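Local coordinates for DBF2 kinase activator protein MOB1 (Saccharomyces cerevisiae, PDB 2HJN), which acts as the activator subunit of the DBF2 protein kinase in the mitotic exit network, allowing DBF2 to be phosphorylated by the upstream kinase CDC15, at residues V81-F86 with P172-L177; Q89-Y94 with C138-C143; W119-Q122 with P127-V130. All blocks are in the same frame, centred on the assembly; numbering follows the deposited sequence.

In the fold
The three contacts trace a path from the helical core of a Mob1/phocein domain to its surface. Contacts 1 and 2 are buried, their centres about 10 Å apart, and both use helix 75-97: in contact 1 it meets helix 165-187, in contact 2 helix 132-147. No hydrogen bond crosses either; a cysteine sulfur and a selenomethionine methyl do the work, with polar groups at the margins. The two contacts also touch each other, since helix 165-187 packs on both helices of contact 2. Contact 3 lies at the surface, in the loop between strand 115-117 and helix 132-147, and relies instead on paired backbone hydrogen bonds. It touches contact 2 by packing on helix 132-147.

Contact 1 of 3, residues V81-F86 with P172-L177; sequences VHCVDF and PILRRL. With SO4 (sulfate ion), chain C.
Cys-83 meets Ile-173 and Leu-174 where helices 75-97 and 165-187 pass each other, a small buried contact made without hydrogen bonds. The sulfur is held anti to the backbone N (chi1 -169°), which carries it off the helix toward the branched side chains opposite. Its closest neighbour is the CG2 branch of Ile-173, 3.4 Å from SG; Leu-174 reaches the same sulfur with CD1, at 3.8 Å. Three residues on, Phe-86 also points toward helix 165-187, but its ring packs edge-to-face with His-207, Phe-208 and Phe-211 of helix 198-214.

Beyond the apolar side of 172-177, a sulfate, probably from the crystallisation liquor, sits among Arg-175, Arg-176 and Arg-179. Arg-175, bent at chi3, brings the edge of its guanidinium to the ion; NH2 lies 2.5 Å from O1, doubtfully short, and its NE bonds to O1 and O2 are weak. Arg-176 adds a weak bond from NE to O4, and Arg-179 NH1 also bonds the ion. Helix 165-187 is thus flanked by helix 75-97 at Cys-83 and by helix 132-147, where Ile-173 and Arg-176 lean on Trp-142, the latter as a cation-pi pair, and Leu-177 touches Met-140.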
# COMPACT_ATOMS: atom_id res chain seq x y z
N VAL A 81 -16.80 13.95 2.71
CA VAL A 81 -16.08 12.92 3.49
C VAL A 81 -15.65 11.74 2.64
O VAL A 81 -14.47 11.39 2.65
CB VAL A 81 -16.87 12.40 4.73
CG1 VAL A 81 -16.18 11.15 5.37
CG2 VAL A 81 -16.96 13.51 5.77
N HIS A 82 -16.58 11.14 1.89
CA HIS A 82 -16.24 9.99 1.08
C HIS A 82 -15.37 10.27 -0.13
O HIS A 82 -14.63 9.39 -0.54
CB HIS A 82 -17.48 9.20 0.69
CG HIS A 82 -18.13 8.57 1.88
ND1 HIS A 82 -17.84 7.30 2.30
CD2 HIS A 82 -18.98 9.09 2.79
CE1 HIS A 82 -18.51 7.04 3.41
NE2 HIS A 82 -19.21 8.11 3.73
N CYS A 83 -15.49 11.46 -0.73
CA CYS A 83 -14.63 11.82 -1.85
C CYS A 83 -13.14 11.89 -1.41
O CYS A 83 -12.28 11.36 -2.08
CB CYS A 83 -15.13 13.14 -2.48
SG CYS A 83 -14.37 13.58 -4.06
N VAL A 84 -12.84 12.52 -0.27
CA VAL A 84 -11.45 12.51 0.26
C VAL A 84 -10.99 11.09 0.64
O VAL A 84 -9.86 10.70 0.35
CB VAL A 84 -11.25 13.47 1.45
CG1 VAL A 84 -9.88 13.30 2.08
CG2 VAL A 84 -11.49 14.95 1.05
N ASP A 85 -11.88 10.31 1.27
CA ASP A 85 -11.57 8.89 1.55
C ASP A 85 -11.27 8.08 0.28
O ASP A 85 -10.39 7.23 0.30
CB ASP A 85 -12.71 8.19 2.28
CG ASP A 85 -12.92 8.71 3.73
OD1 ASP A 85 -12.00 9.38 4.31
OD2 ASP A 85 -14.03 8.41 4.28
N PHE A 86 -12.01 8.29 -0.81
CA PHE A 86 -11.73 7.52 -2.04
C PHE A 86 -10.39 7.88 -2.70
O PHE A 86 -9.65 7.02 -3.22
CB PHE A 86 -12.86 7.67 -3.06
CG PHE A 86 -14.14 6.98 -2.64
CD1 PHE A 86 -14.10 5.78 -1.96
CD2 PHE A 86 -15.37 7.54 -2.93
CE1 PHE A 86 -15.29 5.13 -1.55
CE2 PHE A 86 -16.58 6.90 -2.54
CZ PHE A 86 -16.54 5.72 -1.84
N PRO A 172 -17.15 15.72 -11.31
CA PRO A 172 -15.89 15.76 -12.06
C PRO A 172 -14.74 15.01 -11.34
O PRO A 172 -14.02 14.24 -11.98
CB PRO A 172 -15.61 17.26 -12.17
CG PRO A 172 -17.10 17.92 -12.09
CD PRO A 172 -17.71 17.08 -11.04
N ILE A 173 -14.63 15.18 -10.02
CA ILE A 173 -13.62 14.46 -9.24
C ILE A 173 -13.80 12.93 -9.31
O ILE A 173 -12.82 12.21 -9.55
CB ILE A 173 -13.57 14.92 -7.73
CG1 ILE A 173 -13.05 16.37 -7.60
CG2 ILE A 173 -12.60 14.02 -6.93
CD1 ILE A 173 -13.35 16.97 -6.14
N LEU A 174 -15.02 12.43 -9.07
CA LEU A 174 -15.33 10.99 -9.21
C LEU A 174 -15.07 10.45 -10.62
O LEU A 174 -14.44 9.39 -10.77
CB LEU A 174 -16.77 10.66 -8.73
CG LEU A 174 -17.03 10.44 -7.23
CD1 LEU A 174 -16.00 10.99 -6.27
CD2 LEU A 174 -18.43 10.77 -6.76
N ARG A 175 -15.49 11.20 -11.66
CA ARG A 175 -15.24 10.79 -13.05
C ARG A 175 -13.73 10.60 -13.33
O ARG A 175 -13.28 9.62 -13.96
CB ARG A 175 -15.83 11.81 -14.05
CG ARG A 175 -17.28 11.71 -14.35
CD ARG A 175 -17.66 12.59 -15.61
NE ARG A 175 -17.11 13.96 -15.66
CZ ARG A 175 -17.75 15.07 -15.25
NH1 ARG A 175 -18.96 15.00 -14.70
NH2 ARG A 175 -17.17 16.24 -15.37
N ARG A 176 -12.93 11.56 -12.88
CA ARG A 176 -11.46 11.44 -13.01
C ARG A 176 -10.79 10.32 -12.18
O ARG A 176 -9.93 9.56 -12.69
CB ARG A 176 -10.84 12.81 -12.76
CG ARG A 176 -11.39 13.84 -13.80
CD ARG A 176 -10.86 15.25 -13.57
NE ARG A 176 -11.61 16.25 -14.31
CZ ARG A 176 -11.21 17.50 -14.51
NH1 ARG A 176 -10.02 17.93 -14.03
NH2 ARG A 176 -11.99 18.35 -15.17
N LEU A 177 -11.16 10.18 -10.90
CA LEU A 177 -10.58 9.12 -10.07
C LEU A 177 -10.86 7.74 -10.66
O LEU A 177 -10.00 6.85 -10.60
CB LEU A 177 -11.10 9.24 -8.63
CG LEU A 177 -10.61 10.46 -7.81
CD1 LEU A 177 -11.22 10.48 -6.38
CD2 LEU A 177 -9.08 10.58 -7.76
S SO4 C . -14.03 15.57 -17.36
O1 SO4 C . -14.81 15.84 -16.15
O2 SO4 C . -14.71 14.46 -18.06
O3 SO4 C . -13.83 16.76 -18.17
O4 SO4 C . -12.66 15.15 -17.10

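Contact 2 of 3, residues Q89-Y94 with C138-C143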
# COMPACT_ATOMS: atom_id res chain seq x y z
N GLN A 89 -7.69 5.99 -0.69
CA GLN A 89 -7.56 4.57 -1.10
C GLN A 89 -6.81 4.44 -2.44
O GLN A 89 -5.96 3.53 -2.63
CB GLN A 89 -8.97 3.91 -1.15
CG GLN A 89 -9.65 3.85 0.27
CD GLN A 89 -11.07 3.36 0.25
OE1 GLN A 89 -11.45 2.60 -0.64
NE2 GLN A 89 -11.89 3.79 1.24
N ILE A 90 -7.08 5.36 -3.39
CA ILE A 90 -6.46 5.28 -4.76
C ILE A 90 -4.97 5.68 -4.66
O ILE A 90 -4.10 5.04 -5.22
CB ILE A 90 -7.21 6.17 -5.76
CG1 ILE A 90 -8.57 5.57 -6.12
CG2 ILE A 90 -6.41 6.35 -7.05
CD1 ILE A 90 -9.57 6.66 -6.75
N ASN A 91 -4.70 6.71 -3.85
CA ASN A 91 -3.33 7.07 -3.47
C ASN A 91 -2.53 5.89 -2.87
O ASN A 91 -1.38 5.65 -3.29
CB ASN A 91 -3.33 8.26 -2.47
CG ASN A 91 -1.94 8.76 -2.19
OD1 ASN A 91 -1.25 9.26 -3.11
ND2 ASN A 91 -1.49 8.63 -0.94
N MSE A 92 -3.13 5.16 -1.92
CA MSE A 92 -2.47 4.00 -1.31
C MSE A 92 -2.25 2.88 -2.33
O MSE A 92 -1.16 2.28 -2.41
CB MSE A 92 -3.24 3.50 -0.05
CG MSE A 92 -2.66 2.17 0.57
SE MSE A 92 -3.30 0.57 -0.38
CE MSE A 92 -5.15 0.78 0.21
N LEU A 93 -3.25 2.64 -3.17
CA LEU A 93 -3.16 1.59 -4.20
C LEU A 93 -2.16 1.93 -5.33
O LEU A 93 -1.36 1.10 -5.72
CB LEU A 93 -4.55 1.25 -4.74
CG LEU A 93 -5.50 0.48 -3.78
CD1 LEU A 93 -6.92 0.65 -4.28
CD2 LEU A 93 -5.16 -1.02 -3.62
N TYR A 94 -2.16 3.17 -5.83
CA TYR A 94 -1.12 3.57 -6.85
C TYR A 94 0.25 3.57 -6.27
O TYR A 94 1.23 3.14 -6.90
CB TYR A 94 -1.46 4.90 -7.55
CG TYR A 94 -1.22 4.86 -9.03
CD1 TYR A 94 -2.26 4.62 -9.91
CD2 TYR A 94 0.06 5.03 -9.56
CE1 TYR A 94 -2.04 4.54 -11.28
CE2 TYR A 94 0.30 4.97 -10.97
CZ TYR A 94 -0.76 4.72 -11.81
OH TYR A 94 -0.57 4.67 -13.16
N CYS A 138 -0.58 14.61 -12.18
CA CYS A 138 -1.33 15.84 -12.43
C CYS A 138 -2.75 15.76 -11.86
O CYS A 138 -3.24 16.73 -11.25
CB CYS A 138 -1.42 16.07 -13.95
SG CYS A 138 0.16 16.63 -14.75
N LEU A 139 -3.44 14.65 -12.13
CA LEU A 139 -4.80 14.46 -11.68
C LEU A 139 -4.90 14.46 -10.18
O LEU A 139 -5.77 15.14 -9.64
CB LEU A 139 -5.45 13.16 -12.20
CG LEU A 139 -6.85 12.69 -11.80
CD1 LEU A 139 -7.36 11.63 -12.80
CD2 LEU A 139 -6.91 11.98 -10.50
N MSE A 140 -4.07 13.67 -9.51
CA MSE A 140 -4.12 13.55 -8.03
C MSE A 140 -3.75 14.87 -7.36
O MSE A 140 -4.41 15.26 -6.41
CB MSE A 140 -3.19 12.46 -7.52
CG MSE A 140 -3.57 11.07 -8.03
SE MSE A 140 -5.37 10.40 -7.42
CE MSE A 140 -4.65 9.52 -5.84
N ARG A 141 -2.71 15.56 -7.84
CA ARG A 141 -2.36 16.90 -7.32
C ARG A 141 -3.50 17.91 -7.58
O ARG A 141 -3.73 18.78 -6.77
CB ARG A 141 -1.05 17.47 -7.94
CG ARG A 141 0.32 16.81 -7.49
CD ARG A 141 0.52 16.54 -5.97
NE ARG A 141 -0.24 15.39 -5.43
CZ ARG A 141 0.04 14.10 -5.60
NH1 ARG A 141 1.05 13.69 -6.34
NH2 ARG A 141 -0.74 13.20 -5.03
N TRP A 142 -4.19 17.79 -8.71
CA TRP A 142 -5.39 18.63 -8.97
C TRP A 142 -6.53 18.34 -7.94
O TRP A 142 -7.20 19.28 -7.44
CB TRP A 142 -5.89 18.47 -10.43
CG TRP A 142 -7.18 19.24 -10.69
CD1 TRP A 142 -7.31 20.54 -11.07
CD2 TRP A 142 -8.49 18.71 -10.56
NE1 TRP A 142 -8.66 20.86 -11.22
CE2 TRP A 142 -9.40 19.75 -10.89
CE3 TRP A 142 -8.99 17.44 -10.24
CZ2 TRP A 142 -10.78 19.57 -10.85
CZ3 TRP A 142 -10.39 17.27 -10.17
CH2 TRP A 142 -11.26 18.32 -10.50
N CYS A 143 -6.73 17.06 -7.61
CA CYS A 143 -7.74 16.72 -6.59
C CYS A 143 -7.43 17.37 -5.23
O CYS A 143 -8.33 17.90 -4.58
CB CYS A 143 -7.92 15.20 -6.44
SG CYS A 143 -8.67 14.40 -7.85
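Met-140, a selenomethionine here, reaches across to Ile-90 and Asn-91 and bridges two helices of the Mob1/phocein helical core. The helix segments run roughly antiparallel, at 150° between their directions, with axes 12.0 Å apart. At that separation long side chains must span the gap, and the apolar contact illustrates how: one long side chain sets its terminal methyl against the neighbour's backbone.

Apolar packing comes first. The chain of Met-140 bends at chi2 and again at chi3 (-91°), turning its methyl toward helix 75-97. There CE meets CG2 of Ile-90 at 3.8 Å, the two side chains meeting at a slant. The same CE lies 3.8 Å from CB of Asn-91, so one methyl touches two successive residues. Ile-90 also packs on Leu-177 and Val-180 of helix 165-187, making this a meeting point of three helices.

The polar groups lie beside this apolar contact and are satisfied mainly from outside it. Asn-91 OD1 accepts a hydrogen bond from the backbone N of Ser-29 and pairs with the hydroxyl of Tyr-26. The Arg-141 chain leaves its helix away from 89-94, then curls round so that the guanidinium comes nearer; NE bonds Gln-144 OE1, NH1 forms a salt bridge with Glu-137, and NH2 bonds the hydroxyls of Tyr-26 and Tyr-87. Tyr-26 therefore links the amide and the guanidinium, although Asn-91 OD1 and Arg-141 NH2 themselves stand 4.4 Å apart, the oxygen near the guanidinium plane at its edge. Farther along helix 75-97, Tyr-94 packs on the zinc ligands Cys-101 and His-183. The closest approach between the segments is made against main chain, with Met-140 CE 3.4 Å from the backbone N of Asn-91.

Contact 3 of 3, residues W119-Q122 with P127-V130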
# COMPACT_ATOMS: atom_id res chain seq x y z
N TRP A 119 -5.17 14.91 -20.75
CA TRP A 119 -5.11 15.96 -19.70
C TRP A 119 -4.93 17.34 -20.32
O TRP A 119 -4.04 17.53 -21.15
CB TRP A 119 -3.94 15.72 -18.71
CG TRP A 119 -3.95 16.59 -17.45
CD1 TRP A 119 -3.11 17.65 -17.15
CD2 TRP A 119 -4.88 16.51 -16.37
NE1 TRP A 119 -3.46 18.19 -15.94
CE2 TRP A 119 -4.55 17.52 -15.45
CE3 TRP A 119 -5.97 15.66 -16.09
CZ2 TRP A 119 -5.26 17.72 -14.27
CZ3 TRP A 119 -6.69 15.86 -14.91
CH2 TRP A 119 -6.33 16.88 -14.01
N ALA A 120 -5.76 18.29 -19.89
CA ALA A 120 -5.53 19.71 -20.20
C ALA A 120 -4.71 20.37 -19.10
O ALA A 120 -5.11 20.41 -17.92
CB ALA A 120 -6.81 20.44 -20.39
N PHE A 121 -3.54 20.86 -19.51
CA PHE A 121 -2.56 21.43 -18.60
C PHE A 121 -2.95 22.84 -18.15
O PHE A 121 -2.74 23.20 -17.00
CB PHE A 121 -1.17 21.44 -19.26
CG PHE A 121 -0.46 20.13 -19.18
CD1 PHE A 121 -0.42 19.28 -20.28
CD2 PHE A 121 0.09 19.70 -18.00
CE1 PHE A 121 0.20 18.05 -20.19
CE2 PHE A 121 0.71 18.46 -17.90
CZ PHE A 121 0.77 17.64 -19.00
N GLN A 122 -3.51 23.63 -19.08
CA GLN A 122 -4.09 24.95 -18.79
C GLN A 122 -5.62 24.91 -18.93
O GLN A 122 -6.12 24.43 -19.94
CB GLN A 122 -3.49 25.98 -19.74
N PRO A 127 -7.24 18.98 -24.15
CA PRO A 127 -6.43 17.94 -23.49
C PRO A 127 -5.54 17.16 -24.46
O PRO A 127 -5.90 16.90 -25.60
CB PRO A 127 -7.48 17.03 -22.85
CG PRO A 127 -8.71 17.15 -23.80
CD PRO A 127 -8.69 18.65 -24.11
N VAL A 128 -4.38 16.75 -23.96
CA VAL A 128 -3.39 16.05 -24.76
C VAL A 128 -2.99 14.66 -24.17
O VAL A 128 -3.21 14.38 -22.99
CB VAL A 128 -2.14 16.97 -24.93
CG1 VAL A 128 -2.54 18.31 -25.66
CG2 VAL A 128 -1.49 17.30 -23.59
N SER A 129 -2.44 13.81 -25.04
CA SER A 129 -1.74 12.60 -24.67
C SER A 129 -0.49 12.86 -23.75
O SER A 129 0.37 13.74 -24.03
CB SER A 129 -1.36 11.85 -25.97
OG SER A 129 -0.40 10.82 -25.77
N VAL A 130 -0.43 12.11 -22.64
CA VAL A 130 0.66 12.15 -21.65
C VAL A 130 0.91 10.73 -21.11
O VAL A 130 0.07 9.83 -21.27
CB VAL A 130 0.36 13.16 -20.44
CG1 VAL A 130 0.32 14.61 -20.91
CG2 VAL A 130 -0.93 12.83 -19.69
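Trp-119 and Val-128 face each other as an antiparallel hydrogen-bonded pair, their CA atoms 5.3 Å apart, and exchange two backbone bonds. Trp-119 N donates to Val-128 O over 3.0 Å, nearly straight at 165°. Val-128 N returns a bond to Trp-119 O at 2.9 Å, although it approaches from above the carbonyl plane. The same oxygen receives a CA-H...O contact from Pro-127, whose CA lies 3.4 Å away, so two neighbouring donors converge on one carbonyl. This is a single bridge, and neither segment is a regular strand.

Side chains meet beside the pair. Pro-127 touches the opposite backbone with CB, 3.6 Å from Ala-120 N. Phe-121 points its ring edge at two valines: CE1 is 3.5 Å from Val-130 CG1 and 3.9 Å from Val-128 CG2, both methyls lying near the ring plane. With CG of Phe-121 anti to its carbonyl carbon (chi1 -82°), the ring swings back over the bridge, and one of its faces receives CD1 of Trp-119. Trp-119 sets off away from segment 127-130, and its indole rests on Cys-138 and Leu-139 of helix 132-147; Phe-121 also touches Cys-138, and Val-130 packs on Tyr-135. Val-130 lies about 11 Å, side chain to metal, from the zinc ion bound by Cys-101, Cys-106, His-183 and His-188.

The whole forms a hairpin-like loop with one antiparallel bridge at its base, leading from strand 115-117 into helix 132-147 on the surface of the Mob1/phocein domain.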